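Local coordinates for protein SPD1 nuclease (Streptococcus pyogenes, PDB 2XGR) that probably cleaves DNA outside the cell as a metal-dependent, prophage-encoded nuclease of the DNA/RNA non-specific endonuclease family, at residues K52-T57 with F75-L80; P175-D180 with I204-E209; D180-P185 with E198-G203. All coordinates share one frame; numbering follows the deposited sequence.

How the interactions relate
Three contacts around strand 178-186 illustrate how chemistry follows position in a sheet. Interaction 3 is the buried one, a regular antiparallel pairing of 180-185 with 198-203 near the centre of the chain, held by a backbone ladder. Interactions 1 and 2 are both partly buried. Interaction 2, the more peripheral, extends the same two strands outward to the edge of the fold, where a single hydrogen-bonded pair gives way to a ring packed on a turn. In interaction 1 a loop without regular structure lies on strand 76-80, the other neighbour of 178-186, and is held through side chains instead of a ladder. Asp180, shared by interactions 2 and 3, also bonds to Gln79 and Leu54 of interaction 1.

Interaction 1: K52-T57 with F75-L80; sequences KLLPFT and FSHIQL
Two side chains of strand 76-80, His77 and Gln79, reach out to backbone carbonyls of the irregular segment 52-57. The imidazole NE2 of His77 donates to Lys52 O over 3.2 Å, in the carbonyl plane and on a lone pair, although the acceptor lies some 20° out of the ring plane; Lys52 O also accepts from Gln200, which ties the loop to strand 196-204. Gln79, extended with CG anti to the backbone N (chi1 -170°), gives its NE2 to Leu54 O at 3.1 Å; here the donor stands well above the carbonyl plane, and the same NE2 also bonds to Asp180. At the other end of this amide, OE1 takes a bond from water 1, which in turn accepts from Thr57 N. The same OE1 meets the edge of the Phe56 ring, 3.3 Å from CD1 and close to the ring plane.

Apolar packing fills the middle. Leu54 sets its CG squarely over the face of the His77 ring, 3.6 Å from the centroid, a CH-pi contact, while its CD1 reaches the strand backbone at Ile78 C.

A loop without strand pairing is thus laid over one face of an antiparallel sheet and fastened by side-chain-to-backbone bonds.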
loop_
_atom_site.group_PDB
_atom_site.type_symbol
_atom_site.label_atom_id
_atom_site.label_comp_id
_atom_site.label_asym_id
_atom_site.label_seq_id
_atom_site.Cartn_x
_atom_site.Cartn_y
_atom_site.Cartn_z
ATOM N N LYS A 52 -6.952 -6.954 -12.229
ATOM C CA LYS A 52 -5.961 -6.377 -11.328
ATOM C C LYS A 52 -5.861 -6.983 -9.947
ATOM O O LYS A 52 -4.894 -6.639 -9.237
ATOM C CB LYS A 52 -6.233 -4.892 -11.139
ATOM C CG LYS A 52 -6.092 -4.093 -12.458
ATOM C CD LYS A 52 -6.303 -2.614 -12.129
ATOM C CE LYS A 52 -6.270 -1.727 -13.416
ATOM N NZ LYS A 52 -6.467 -0.269 -13.098
ATOM N N LEU A 53 -6.791 -7.873 -9.596
ATOM C CA LEU A 53 -7.006 -8.254 -8.185
ATOM C C LEU A 53 -6.546 -9.697 -7.970
ATOM O O LEU A 53 -6.281 -10.454 -8.971
ATOM C CB LEU A 53 -8.495 -8.146 -7.852
ATOM C CG LEU A 53 -9.180 -6.839 -8.363
ATOM C CD1 LEU A 53 -10.621 -6.819 -7.898
ATOM C CD2 LEU A 53 -8.396 -5.672 -7.700
ATOM N N LEU A 54 -6.434 -10.079 -6.709
ATOM C CA LEU A 54 -6.241 -11.522 -6.360
ATOM C C LEU A 54 -7.606 -12.230 -6.554
ATOM O O LEU A 54 -8.680 -11.585 -6.407
ATOM C CB LEU A 54 -5.780 -11.638 -4.912
ATOM C CG LEU A 54 -4.337 -11.186 -4.734
ATOM C CD1 LEU A 54 -4.019 -11.202 -3.245
ATOM C CD2 LEU A 54 -3.394 -12.119 -5.509
ATOM N N PRO A 55 -7.584 -13.539 -6.911
ATOM C CA PRO A 55 -8.874 -14.277 -6.983
ATOM C C PRO A 55 -9.590 -14.228 -5.617
ATOM O O PRO A 55 -8.967 -14.210 -4.571
ATOM C CB PRO A 55 -8.429 -15.721 -7.303
ATOM C CG PRO A 55 -7.188 -15.557 -8.147
ATOM C CD PRO A 55 -6.443 -14.403 -7.300
ATOM N N PHE A 56 -10.904 -14.102 -5.619
ATOM C CA PHE A 56 -11.622 -14.008 -4.359
ATOM C C PHE A 56 -11.971 -15.442 -3.944
ATOM O O PHE A 56 -12.881 -16.053 -4.510
ATOM C CB PHE A 56 -12.897 -13.244 -4.549
ATOM C CG PHE A 56 -13.725 -13.155 -3.315
ATOM C CD1 PHE A 56 -13.175 -12.682 -2.130
ATOM C CD2 PHE A 56 -15.047 -13.517 -3.329
ATOM C CE1 PHE A 56 -13.880 -12.654 -0.958
ATOM C CE2 PHE A 56 -15.802 -13.403 -2.149
ATOM C CZ PHE A 56 -15.196 -12.954 -0.958
ATOM N N THR A 57 -11.262 -15.941 -2.953
ATOM C CA THR A 57 -11.425 -17.313 -2.458
ATOM C C THR A 57 -12.135 -17.289 -1.096
ATOM O O THR A 57 -12.414 -18.340 -0.543
ATOM C CB THR A 57 -10.093 -17.983 -2.201
ATOM O OG1 THR A 57 -9.314 -17.163 -1.273
ATOM C CG2 THR A 57 -9.359 -18.076 -3.505
ATOM N N PHE A 75 6.406 -6.527 -6.391
ATOM C CA PHE A 75 5.076 -6.061 -5.881
ATOM C C PHE A 75 4.747 -6.802 -4.607
ATOM O O PHE A 75 5.255 -7.895 -4.398
ATOM C CB PHE A 75 3.909 -6.305 -6.898
ATOM C CG PHE A 75 3.630 -7.778 -7.179
ATOM C CD1 PHE A 75 2.668 -8.516 -6.410
ATOM C CD2 PHE A 75 4.239 -8.406 -8.278
ATOM C CE1 PHE A 75 2.438 -9.916 -6.699
ATOM C CE2 PHE A 75 3.940 -9.733 -8.593
ATOM C CZ PHE A 75 3.056 -10.487 -7.812
ATOM N N SER A 76 3.744 -6.321 -3.869
ATOM C CA SER A 76 3.221 -7.125 -2.765
ATOM C C SER A 76 1.671 -6.932 -2.805
ATOM O O SER A 76 1.174 -5.811 -3.021
ATOM C CB SER A 76 3.776 -6.528 -1.473
ATOM O OG SER A 76 3.223 -7.270 -0.379
ATOM N N HIS A 77 0.910 -8.030 -2.732
ATOM C CA HIS A 77 -0.525 -8.015 -3.036
ATOM C C HIS A 77 -1.250 -8.819 -1.964
ATOM O O HIS A 77 -0.913 -10.002 -1.721
ATOM C CB HIS A 77 -0.771 -8.630 -4.398
ATOM C CG HIS A 77 -2.065 -8.212 -5.071
ATOM N ND1 HIS A 77 -3.196 -7.765 -4.422
ATOM C CD2 HIS A 77 -2.400 -8.313 -6.390
ATOM C CE1 HIS A 77 -4.152 -7.502 -5.336
ATOM N NE2 HIS A 77 -3.688 -7.873 -6.524
ATOM N N ILE A 78 -2.161 -8.171 -1.227
ATOM C CA ILE A 78 -2.858 -8.883 -0.148
ATOM C C ILE A 78 -4.365 -8.855 -0.375
ATOM O O ILE A 78 -4.916 -7.918 -0.999
ATOM C CB ILE A 78 -2.440 -8.249 1.215
ATOM C CG1 ILE A 78 -2.817 -9.147 2.426
ATOM C CG2 ILE A 78 -3.003 -6.789 1.387
ATOM C CD1 ILE A 78 -2.101 -8.645 3.757
ATOM N N GLN A 79 -5.046 -9.857 0.163
ATOM C CA GLN A 79 -6.505 -9.772 0.196
ATOM C C GLN A 79 -6.897 -10.279 1.593
ATOM O O GLN A 79 -6.503 -11.393 1.985
ATOM C CB GLN A 79 -7.095 -10.576 -0.981
ATOM C CG GLN A 79 -8.604 -10.297 -1.113
ATOM C CD GLN A 79 -9.213 -11.013 -2.267
ATOM O OE1 GLN A 79 -9.977 -11.973 -2.054
ATOM N NE2 GLN A 79 -8.866 -10.593 -3.506
ATOM N N LEU A 80 -7.496 -9.396 2.404
ATOM C CA LEU A 80 -7.667 -9.756 3.842
ATOM C C LEU A 80 -8.932 -9.147 4.409
ATOM O O LEU A 80 -9.485 -8.165 3.828
ATOM C CB LEU A 80 -6.402 -9.327 4.677
ATOM C CG LEU A 80 -6.356 -7.833 5.097
ATOM C CD1 LEU A 80 -5.391 -7.590 6.278
ATOM C CD2 LEU A 80 -5.957 -6.897 3.818
HETATM O O HOH W 1 -10.168 -14.096 -0.720
#

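Interaction 2: P175-D180 with I204-E209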
loop_
_atom_site.group_PDB
_atom_site.type_symbol
_atom_site.label_atom_id
_atom_site.label_comp_id
_atom_site.label_asym_id
_atom_site.label_seq_id
_atom_site.Cartn_x
_atom_site.Cartn_y
_atom_site.Cartn_z
ATOM N N PRO A 175 -16.263 -5.602 9.130
ATOM C CA PRO A 175 -15.479 -6.791 9.444
ATOM C C PRO A 175 -15.798 -7.994 8.568
ATOM O O PRO A 175 -15.030 -8.958 8.582
ATOM C CB PRO A 175 -15.833 -7.085 10.914
ATOM C CG PRO A 175 -17.234 -6.461 11.099
ATOM C CD PRO A 175 -17.110 -5.179 10.285
ATOM N N ASP A 176 -16.930 -7.960 7.838
ATOM C CA ASP A 176 -17.251 -9.050 6.965
ATOM C C ASP A 176 -16.759 -8.851 5.541
ATOM O O ASP A 176 -16.856 -9.784 4.732
ATOM C CB ASP A 176 -18.770 -9.318 6.960
ATOM C CG ASP A 176 -19.286 -9.817 8.334
ATOM O OD1 ASP A 176 -18.673 -10.753 8.931
ATOM O OD2 ASP A 176 -20.237 -9.187 8.845
ATOM N N PHE A 177 -16.242 -7.663 5.241
ATOM C CA PHE A 177 -15.802 -7.358 3.877
ATOM C C PHE A 177 -14.282 -7.538 3.771
ATOM O O PHE A 177 -13.559 -7.679 4.779
ATOM C CB PHE A 177 -16.166 -5.910 3.478
ATOM C CG PHE A 177 -17.678 -5.671 3.352
ATOM C CD1 PHE A 177 -18.544 -6.750 3.272
ATOM C CD2 PHE A 177 -18.179 -4.360 3.243
ATOM C CE1 PHE A 177 -19.951 -6.526 3.126
ATOM C CE2 PHE A 177 -19.589 -4.154 3.053
ATOM C CZ PHE A 177 -20.423 -5.244 2.997
ATOM N N TRP A 178 -13.807 -7.576 2.519
ATOM C CA TRP A 178 -12.372 -7.830 2.263
ATOM C C TRP A 178 -11.775 -6.607 1.618
ATOM O O TRP A 178 -12.466 -5.882 0.911
ATOM C CB TRP A 178 -12.223 -8.945 1.242
ATOM C CG TRP A 178 -12.768 -10.257 1.765
ATOM C CD1 TRP A 178 -14.091 -10.659 1.818
ATOM C CD2 TRP A 178 -11.989 -11.327 2.322
ATOM N NE1 TRP A 178 -14.176 -11.933 2.430
ATOM C CE2 TRP A 178 -12.901 -12.346 2.744
ATOM C CE3 TRP A 178 -10.604 -11.500 2.567
ATOM C CZ2 TRP A 178 -12.453 -13.538 3.337
ATOM C CZ3 TRP A 178 -10.173 -12.706 3.117
ATOM C CH2 TRP A 178 -11.096 -13.688 3.531
ATOM N N LEU A 179 -10.500 -6.390 1.885
ATOM C CA LEU A 179 -9.700 -5.390 1.157
ATOM C C LEU A 179 -8.759 -6.135 0.239
ATOM O O LEU A 179 -8.021 -7.054 0.692
ATOM C CB LEU A 179 -8.907 -4.605 2.193
ATOM C CG LEU A 179 -7.802 -3.694 1.569
ATOM C CD1 LEU A 179 -8.428 -2.592 0.614
ATOM C CD2 LEU A 179 -6.936 -3.043 2.697
ATOM N N ASP A 180 -8.734 -5.750 -1.042
ATOM C CA ASP A 180 -7.707 -6.261 -1.937
ATOM C C ASP A 180 -6.787 -5.068 -2.135
ATOM O O ASP A 180 -7.205 -3.988 -2.602
ATOM C CB ASP A 180 -8.352 -6.718 -3.280
ATOM C CG ASP A 180 -7.318 -7.226 -4.282
ATOM O OD1 ASP A 180 -6.533 -6.422 -4.787
ATOM O OD2 ASP A 180 -7.267 -8.475 -4.482
ATOM N N ILE A 204 -14.174 -5.927 -1.343
ATOM C CA ILE A 204 -14.994 -7.003 -1.915
ATOM C C ILE A 204 -16.007 -7.453 -0.838
ATOM O O ILE A 204 -15.643 -7.660 0.320
ATOM C CB ILE A 204 -14.128 -8.210 -2.300
ATOM C CG1 ILE A 204 -13.037 -7.791 -3.305
ATOM C CG2 ILE A 204 -15.014 -9.286 -3.091
ATOM C CD1 ILE A 204 -12.053 -8.963 -3.698
ATOM N N ASP A 205 -17.281 -7.470 -1.195
ATOM C CA ASP A 205 -18.277 -7.858 -0.182
ATOM C C ASP A 205 -18.444 -9.402 -0.177
ATOM O O ASP A 205 -17.761 -10.121 -0.925
ATOM C CB ASP A 205 -19.588 -7.059 -0.374
ATOM C CG ASP A 205 -20.424 -7.543 -1.562
ATOM O OD1 ASP A 205 -20.103 -8.578 -2.207
ATOM O OD2 ASP A 205 -21.343 -6.781 -1.930
ATOM N N SER A 206 -19.305 -9.912 0.702
ATOM C CA SER A 206 -19.487 -11.364 0.876
ATOM C C SER A 206 -19.830 -12.029 -0.443
ATOM O O SER A 206 -19.492 -13.213 -0.651
ATOM C CB SER A 206 -20.659 -11.624 1.841
ATOM O OG SER A 206 -20.568 -10.743 2.929
ATOM N N SER A 207 -20.587 -11.316 -1.281
ATOM C CA SER A 207 -20.983 -11.898 -2.583
ATOM C C SER A 207 -19.993 -11.685 -3.699
ATOM O O SER A 207 -20.243 -12.112 -4.823
ATOM C CB SER A 207 -22.415 -11.545 -3.004
ATOM O OG SER A 207 -22.531 -10.201 -3.488
ATOM N N GLY A 208 -18.791 -11.178 -3.373
ATOM C CA GLY A 208 -17.741 -11.062 -4.405
ATOM C C GLY A 208 -17.878 -9.824 -5.262
ATOM O O GLY A 208 -17.194 -9.734 -6.264
ATOM N N GLU A 209 -18.706 -8.851 -4.876
ATOM C CA GLU A 209 -18.872 -7.632 -5.661
ATOM C C GLU A 209 -17.859 -6.565 -5.233
ATOM O O GLU A 209 -17.557 -6.467 -4.039
ATOM C CB GLU A 209 -20.312 -7.074 -5.640
ATOM C CG GLU A 209 -21.234 -8.024 -6.523
ATOM C CD GLU A 209 -22.705 -7.671 -6.597
ATOM O OE1 GLU A 209 -23.176 -6.673 -6.007
ATOM O OE2 GLU A 209 -23.424 -8.461 -7.264
HETATM O O HOH W 2 -18.068 -12.044 4.405
#
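Phe177 lies against the start of the turn that follows Ile204, and its ring can be traced outward from the backbone. CB passes 3.6 Å from Ile204 O. With CG anti to the carbonyl carbon (chi1 -67°), the ring swings over Asp205: CD1 meets the CA of Asp205 at 3.6 Å, and CE1 comes equally near its CB. CZ, at the tip, still touches that CB, which stands over one face of the ring, offset toward the rim, in a CH-pi contact.

Beside the ring, Trp178 and Ile204 form an antiparallel hydrogen-bonded pair, Trp178 N to Ile204 O at 2.9 Å and Ile204 N to Trp178 O at 2.8 Å. The edge of the indole faces the same Ile204 O. Beyond this pair the chain makes a type I turn from Asp205 to Gly208. Asp205 OD1 braces it, accepting from Glu209 N (3.0 Å) and from Ser207 OG on opposite faces of its carboxylate. On the outer side, water 2 donates to Asp176 O at 2.6 Å and hydrogen-bonds to Ser206 OG.

Among the surrounding elements, Phe177 also packs on Trp170 of helix 160-173 and on Leu211 of strand 209-214, while Trp178 meets Phe56 edge-to-face from the loop before strand 61-64.

Interaction 3: D180-P185 with E198-G203; sequences DYKVTP and ELQYVG
Tyr181 and Leu199 run side by side on one face of this antiparallel hairpin, pointing the same way. CG of Tyr181 is anti to the backbone N (chi1 173°), which brings the ring alongside Leu199: CE1 lies 4.1 Å from Leu199 CB, and the phenol OH reaches Leu199 CD2 at 3.6 Å. The Tyr201 ring, directly across, leaves the neighbouring strand, and mainly its CB meets CD1 of Tyr181. The two phenols bond separately, to Glu164 and Glu220.

The other face is mostly polar, with Val202 at the Asp180 end. Thr184 and Glu198 also lie side by side. Farther along, water 3 joins Asp180 OD1 (2.7 Å) to Gln200 NE2, an amide that also bonds to Lys52 O, while Asp180 OD2 is taken by Gln79 NE2 and Leu54 N.

Between the faces, three hydrogen-bonded pairs each contribute two backbone bonds. This ladder satisfies alternate residues, and those between bond to flanking strands 76-80 and 228-233. One face thus gives mainly apolar packing, together with the Tyr181-Glu164 bond, against helix 160-173; on the other, Asp180 and Gln200 meet across the strands through water and also bond directly to neighbouring segments.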
loop_
_atom_site.group_PDB
_atom_site.type_symbol
_atom_site.label_atom_id
_atom_site.label_comp_id
_atom_site.label_asym_id
_atom_site.label_seq_id
_atom_site.Cartn_x
_atom_site.Cartn_y
_atom_site.Cartn_z
ATOM N N ASP A 180 -8.734 -5.750 -1.042
ATOM C CA ASP A 180 -7.707 -6.261 -1.937
ATOM C C ASP A 180 -6.787 -5.068 -2.135
ATOM O O ASP A 180 -7.205 -3.988 -2.602
ATOM C CB ASP A 180 -8.352 -6.718 -3.280
ATOM C CG ASP A 180 -7.318 -7.226 -4.282
ATOM O OD1 ASP A 180 -6.533 -6.422 -4.787
ATOM O OD2 ASP A 180 -7.267 -8.475 -4.482
ATOM N N TYR A 181 -5.490 -5.254 -1.856
ATOM C CA TYR A 181 -4.607 -4.122 -1.828
ATOM C C TYR A 181 -3.242 -4.541 -2.396
ATOM O O TYR A 181 -2.613 -5.488 -1.910
ATOM C CB TYR A 181 -4.470 -3.674 -0.328
ATOM C CG TYR A 181 -3.443 -2.585 -0.015
ATOM C CD1 TYR A 181 -3.301 -1.421 -0.819
ATOM C CD2 TYR A 181 -2.585 -2.715 1.069
ATOM C CE1 TYR A 181 -2.344 -0.423 -0.487
ATOM C CE2 TYR A 181 -1.603 -1.727 1.396
ATOM C CZ TYR A 181 -1.518 -0.584 0.607
ATOM O OH TYR A 181 -0.614 0.380 0.970
ATOM N N LYS A 182 -2.796 -3.831 -3.442
ATOM C CA LYS A 182 -1.545 -4.187 -4.117
ATOM C C LYS A 182 -0.657 -2.956 -4.077
ATOM O O LYS A 182 -1.132 -1.840 -4.369
ATOM C CB LYS A 182 -1.856 -4.571 -5.582
ATOM C CG LYS A 182 -0.567 -5.109 -6.252
ATOM C CD LYS A 182 -0.820 -5.391 -7.775
ATOM C CE LYS A 182 0.431 -5.995 -8.406
ATOM N NZ LYS A 182 0.077 -6.210 -9.868
ATOM N N VAL A 183 0.607 -3.144 -3.688
ATOM C CA VAL A 183 1.578 -2.050 -3.668
ATOM C C VAL A 183 2.708 -2.420 -4.633
ATOM O O VAL A 183 3.351 -3.471 -4.522
ATOM C CB VAL A 183 2.111 -1.802 -2.214
ATOM C CG1 VAL A 183 3.155 -0.637 -2.237
ATOM C CG2 VAL A 183 0.881 -1.484 -1.282
ATOM N N THR A 184 2.905 -1.557 -5.623
ATOM C CA THR A 184 3.928 -1.837 -6.712
ATOM C C THR A 184 4.942 -0.713 -6.824
ATOM O O THR A 184 4.549 0.465 -7.087
ATOM C CB THR A 184 3.206 -1.978 -8.094
ATOM O OG1 THR A 184 2.119 -2.915 -8.036
ATOM C CG2 THR A 184 4.200 -2.319 -9.224
ATOM N N PRO A 185 6.234 -1.020 -6.610
ATOM C CA PRO A 185 7.268 -0.005 -6.785
ATOM C C PRO A 185 7.505 0.168 -8.287
ATOM O O PRO A 185 7.439 -0.834 -9.025
ATOM C CB PRO A 185 8.481 -0.592 -6.049
ATOM C CG PRO A 185 8.325 -2.145 -6.144
ATOM C CD PRO A 185 6.754 -2.306 -6.117
ATOM N N GLU A 198 2.986 2.648 -6.362
ATOM C CA GLU A 198 1.575 2.630 -6.751
ATOM C C GLU A 198 0.781 1.849 -5.702
ATOM O O GLU A 198 1.082 0.659 -5.507
ATOM C CB GLU A 198 1.446 1.845 -8.066
ATOM C CG GLU A 198 0.044 1.788 -8.578
ATOM C CD GLU A 198 -0.165 0.804 -9.728
ATOM O OE1 GLU A 198 -0.145 1.288 -10.883
ATOM O OE2 GLU A 198 -0.431 -0.415 -9.498
ATOM N N LEU A 199 -0.221 2.477 -5.050
ATOM C CA LEU A 199 -1.102 1.791 -4.167
ATOM C C LEU A 199 -2.398 1.539 -4.909
ATOM O O LEU A 199 -3.009 2.479 -5.390
ATOM C CB LEU A 199 -1.459 2.739 -2.958
ATOM C CG LEU A 199 -0.325 2.948 -1.928
ATOM C CD1 LEU A 199 0.814 3.850 -2.504
ATOM C CD2 LEU A 199 -0.917 3.613 -0.667
ATOM N N GLN A 200 -2.900 0.299 -4.888
ATOM C CA GLN A 200 -4.118 -0.066 -5.639
ATOM C C GLN A 200 -5.077 -0.781 -4.687
ATOM O O GLN A 200 -4.690 -1.753 -4.019
ATOM C CB GLN A 200 -3.761 -1.082 -6.770
ATOM C CG GLN A 200 -4.966 -1.492 -7.578
ATOM C CD GLN A 200 -4.609 -2.650 -8.449
ATOM O OE1 GLN A 200 -3.963 -2.464 -9.489
ATOM N NE2 GLN A 200 -4.865 -3.885 -7.947
ATOM N N TYR A 201 -6.295 -0.278 -4.543
ATOM C CA TYR A 201 -7.163 -0.897 -3.556
ATOM C C TYR A 201 -8.623 -0.896 -3.979
ATOM O O TYR A 201 -9.100 0.012 -4.703
ATOM C CB TYR A 201 -7.026 -0.213 -2.145
ATOM C CG TYR A 201 -7.083 1.297 -2.191
ATOM C CD1 TYR A 201 -8.302 1.979 -2.166
ATOM C CD2 TYR A 201 -5.893 2.049 -2.270
ATOM C CE1 TYR A 201 -8.330 3.418 -2.135
ATOM C CE2 TYR A 201 -5.961 3.489 -2.266
ATOM C CZ TYR A 201 -7.178 4.127 -2.153
ATOM O OH TYR A 201 -7.180 5.517 -2.161
ATOM N N VAL A 202 -9.325 -1.927 -3.521
ATOM C CA VAL A 202 -10.784 -2.005 -3.749
ATOM C C VAL A 202 -11.309 -2.931 -2.670
ATOM O O VAL A 202 -10.522 -3.760 -2.136
ATOM C CB VAL A 202 -11.102 -2.526 -5.119
ATOM C CG1 VAL A 202 -10.634 -4.024 -5.249
ATOM C CG2 VAL A 202 -12.665 -2.411 -5.478
ATOM N N GLY A 203 -12.590 -2.790 -2.316
ATOM C CA GLY A 203 -13.185 -3.696 -1.301
ATOM C C GLY A 203 -13.960 -4.803 -2.035
ATOM O O GLY A 203 -14.262 -4.685 -3.242
HETATM O O HOH W 3 -6.210 -3.815 -5.527
HETATM O O HOH W 4 0.836 -3.143 -10.409
HETATM O O HOH W 5 -0.103 -1.666 -7.223
#